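Local coordinates for sugar fermentation stimulation protein homolog (Pyrococcus furiosus, PDB 4DA2) that probably binds DNA and joins an OB-fold domain to a nuclease-like PD-(D/E)xK domain that holds calcium ions, at residues K86-I91 with V173-L178. The protein carries 1 engineered substitution. Sequence-based numbering, arbitrary orientation.
Sequences KAFEKI and VFIGAL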
loop_
_atom_site.group_PDB
_atom_site.type_symbol
_atom_site.label_atom_id
_atom_site.label_comp_id
_atom_site.label_asym_id
_atom_site.label_seq_id
_atom_site.Cartn_x
_atom_site.Cartn_y
_atom_site.Cartn_z
ATOM N N LYS A 86 6.334 4.797 -2.761
ATOM C CA LYS A 86 6.994 5.667 -3.761
ATOM C C LYS A 86 5.919 6.317 -4.647
ATOM O O LYS A 86 6.032 7.502 -4.996
ATOM C CB LYS A 86 7.981 4.883 -4.632
ATOM C CG LYS A 86 9.274 4.487 -3.922
ATOM C CD LYS A 86 10.330 4.102 -4.955
ATOM C CE LYS A 86 11.686 3.809 -4.314
ATOM N NZ LYS A 86 11.830 2.368 -3.997
ATOM N N ALA A 87 4.882 5.537 -4.970
ATOM C CA ALA A 87 3.725 6.014 -5.759
ATOM C C ALA A 87 2.999 7.126 -4.982
ATOM O O ALA A 87 2.708 8.200 -5.527
ATOM C CB ALA A 87 2.779 4.882 -6.053
ATOM N N PHE A 88 2.717 6.871 -3.710
ATOM C CA PHE A 88 2.170 7.927 -2.844
ATOM C C PHE A 88 3.028 9.212 -2.835
ATOM O O PHE A 88 2.507 10.315 -2.974
ATOM C CB PHE A 88 1.897 7.415 -1.404
ATOM C CG PHE A 88 1.214 8.439 -0.540
ATOM C CD1 PHE A 88 -0.112 8.796 -0.785
ATOM C CD2 PHE A 88 1.893 9.060 0.494
ATOM C CE1 PHE A 88 -0.740 9.743 -0.014
ATOM C CE2 PHE A 88 1.272 10.043 1.244
ATOM C CZ PHE A 88 -0.052 10.370 0.998
ATOM N N GLU A 89 4.335 9.062 -2.648
ATOM C CA GLU A 89 5.281 10.171 -2.693
ATOM C C GLU A 89 5.220 10.954 -4.024
ATOM O O GLU A 89 5.366 12.168 -4.023
ATOM C CB GLU A 89 6.705 9.676 -2.387
ATOM C CG GLU A 89 6.845 9.243 -0.914
ATOM C CD GLU A 89 7.995 8.296 -0.616
ATOM O OE1 GLU A 89 8.981 8.287 -1.364
ATOM O OE2 GLU A 89 7.910 7.550 0.385
ATOM N N LYS A 90 4.971 10.266 -5.135
ATOM C CA LYS A 90 4.816 10.950 -6.414
ATOM C C LYS A 90 3.530 11.755 -6.441
ATOM O O LYS A 90 3.503 12.892 -6.936
ATOM C CB LYS A 90 4.874 9.943 -7.570
ATOM C CG LYS A 90 6.271 9.372 -7.757
ATOM C CD LYS A 90 7.129 10.385 -8.510
ATOM C CE LYS A 90 8.544 9.932 -8.533
ATOM N NZ LYS A 90 9.388 10.802 -9.394
ATOM N N ILE A 91 2.454 11.153 -5.929
ATOM C CA ILE A 91 1.185 11.867 -5.758
ATOM C C ILE A 91 1.366 13.165 -4.945
ATOM O O ILE A 91 0.862 14.241 -5.339
ATOM C CB ILE A 91 0.111 10.941 -5.162
ATOM C CG1 ILE A 91 -0.289 9.892 -6.207
ATOM C CG2 ILE A 91 -1.111 11.735 -4.661
ATOM C CD1 ILE A 91 -1.158 8.794 -5.654
ATOM N N VAL A 173 -4.362 6.668 4.549
ATOM C CA VAL A 173 -4.585 6.518 3.114
ATOM C C VAL A 173 -4.420 5.064 2.743
ATOM O O VAL A 173 -3.317 4.504 2.900
ATOM C CB VAL A 173 -3.602 7.360 2.304
ATOM C CG1 VAL A 173 -3.872 7.165 0.785
ATOM C CG2 VAL A 173 -3.690 8.870 2.672
ATOM N N PHE A 174 -5.488 4.452 2.231
ATOM C CA PHE A 174 -5.416 3.081 1.735
ATOM C C PHE A 174 -5.004 3.082 0.259
ATOM O O PHE A 174 -5.598 3.759 -0.577
ATOM C CB PHE A 174 -6.770 2.373 1.979
ATOM C CG PHE A 174 -7.102 2.247 3.427
ATOM C CD1 PHE A 174 -6.505 1.248 4.191
ATOM C CD2 PHE A 174 -7.946 3.163 4.060
ATOM C CE1 PHE A 174 -6.767 1.123 5.559
ATOM C CE2 PHE A 174 -8.239 3.023 5.441
ATOM C CZ PHE A 174 -7.629 2.022 6.184
ATOM N N ILE A 175 -3.954 2.331 -0.043
ATOM C CA ILE A 175 -3.459 2.234 -1.407
ATOM C C ILE A 175 -4.067 0.979 -2.043
ATOM O O ILE A 175 -3.600 -0.160 -1.814
ATOM C CB ILE A 175 -1.899 2.186 -1.437
ATOM C CG1 ILE A 175 -1.306 3.375 -0.645
ATOM C CG2 ILE A 175 -1.420 2.185 -2.876
ATOM C CD1 ILE A 175 -1.691 4.782 -1.181
ATOM N N GLY A 176 -5.132 1.203 -2.810
ATOM C CA GLY A 176 -5.869 0.145 -3.518
ATOM C C GLY A 176 -5.149 -0.113 -4.819
ATOM O O GLY A 176 -5.638 0.230 -5.918
ATOM N N ALA A 177 -3.956 -0.698 -4.695
ATOM C CA ALA A 177 -3.080 -0.971 -5.832
ATOM C C ALA A 177 -3.483 -2.212 -6.638
ATOM O O ALA A 177 -2.618 -3.038 -7.007
ATOM C CB ALA A 177 -1.611 -1.093 -5.373
ATOM N N LEU A 178 -4.791 -2.337 -6.896
ATOM C CA LEU A 178 -5.367 -3.393 -7.736
ATOM C C LEU A 178 -6.014 -2.712 -8.922
ATOM O O LEU A 178 -6.633 -1.672 -8.747
ATOM C CB LEU A 178 -6.534 -4.077 -6.989
ATOM C CG LEU A 178 -6.306 -4.946 -5.759
ATOM C CD1 LEU A 178 -7.628 -5.387 -5.220
ATOM C CD2 LEU A 178 -5.434 -6.150 -6.056
#
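Phe88 sits in a helical turn spanned by the bond from Ile91 N to Ala87 O, 3.0 Å long, and sends its ring across to Val173 and Ile175. No hydrogen bond links the two segments; their contact is wholly apolar and buried. A large ring can span the gap from helix to strand, where CA of Phe88 and CA of Ile175 are 8.1 Å apart, while beta-branched residues favour extended strands and offer it methyl groups. With CG anti to the backbone N (chi1 -174°), the Phe88 ring leaves the helix toward the strand. Its CE1 meets both branches of Val173, lying 4.1 Å from CG1 and from CG2. CD1 of Phe88 lies 4.3 Å from CD1 of Ile175, the end of the longer branch. Both aliphatic groups approach the ring obliquely. At its end the strand passes into an inverse gamma turn centred on Gly176. A bound calcium ion lies about 8 Å from the Ile175 side chain, and Phe88 also touches Thr132, which helps bind calcium with Asp118 and Glu131. Helix 81-93 packs on one face of the PD-(D/E)xK sheet, over strand 169-176, which runs parallel to both its neighbours, strands 127-139 and 207-215; Ala87 and Ile91 touch the latter at Leu213 and Leu211.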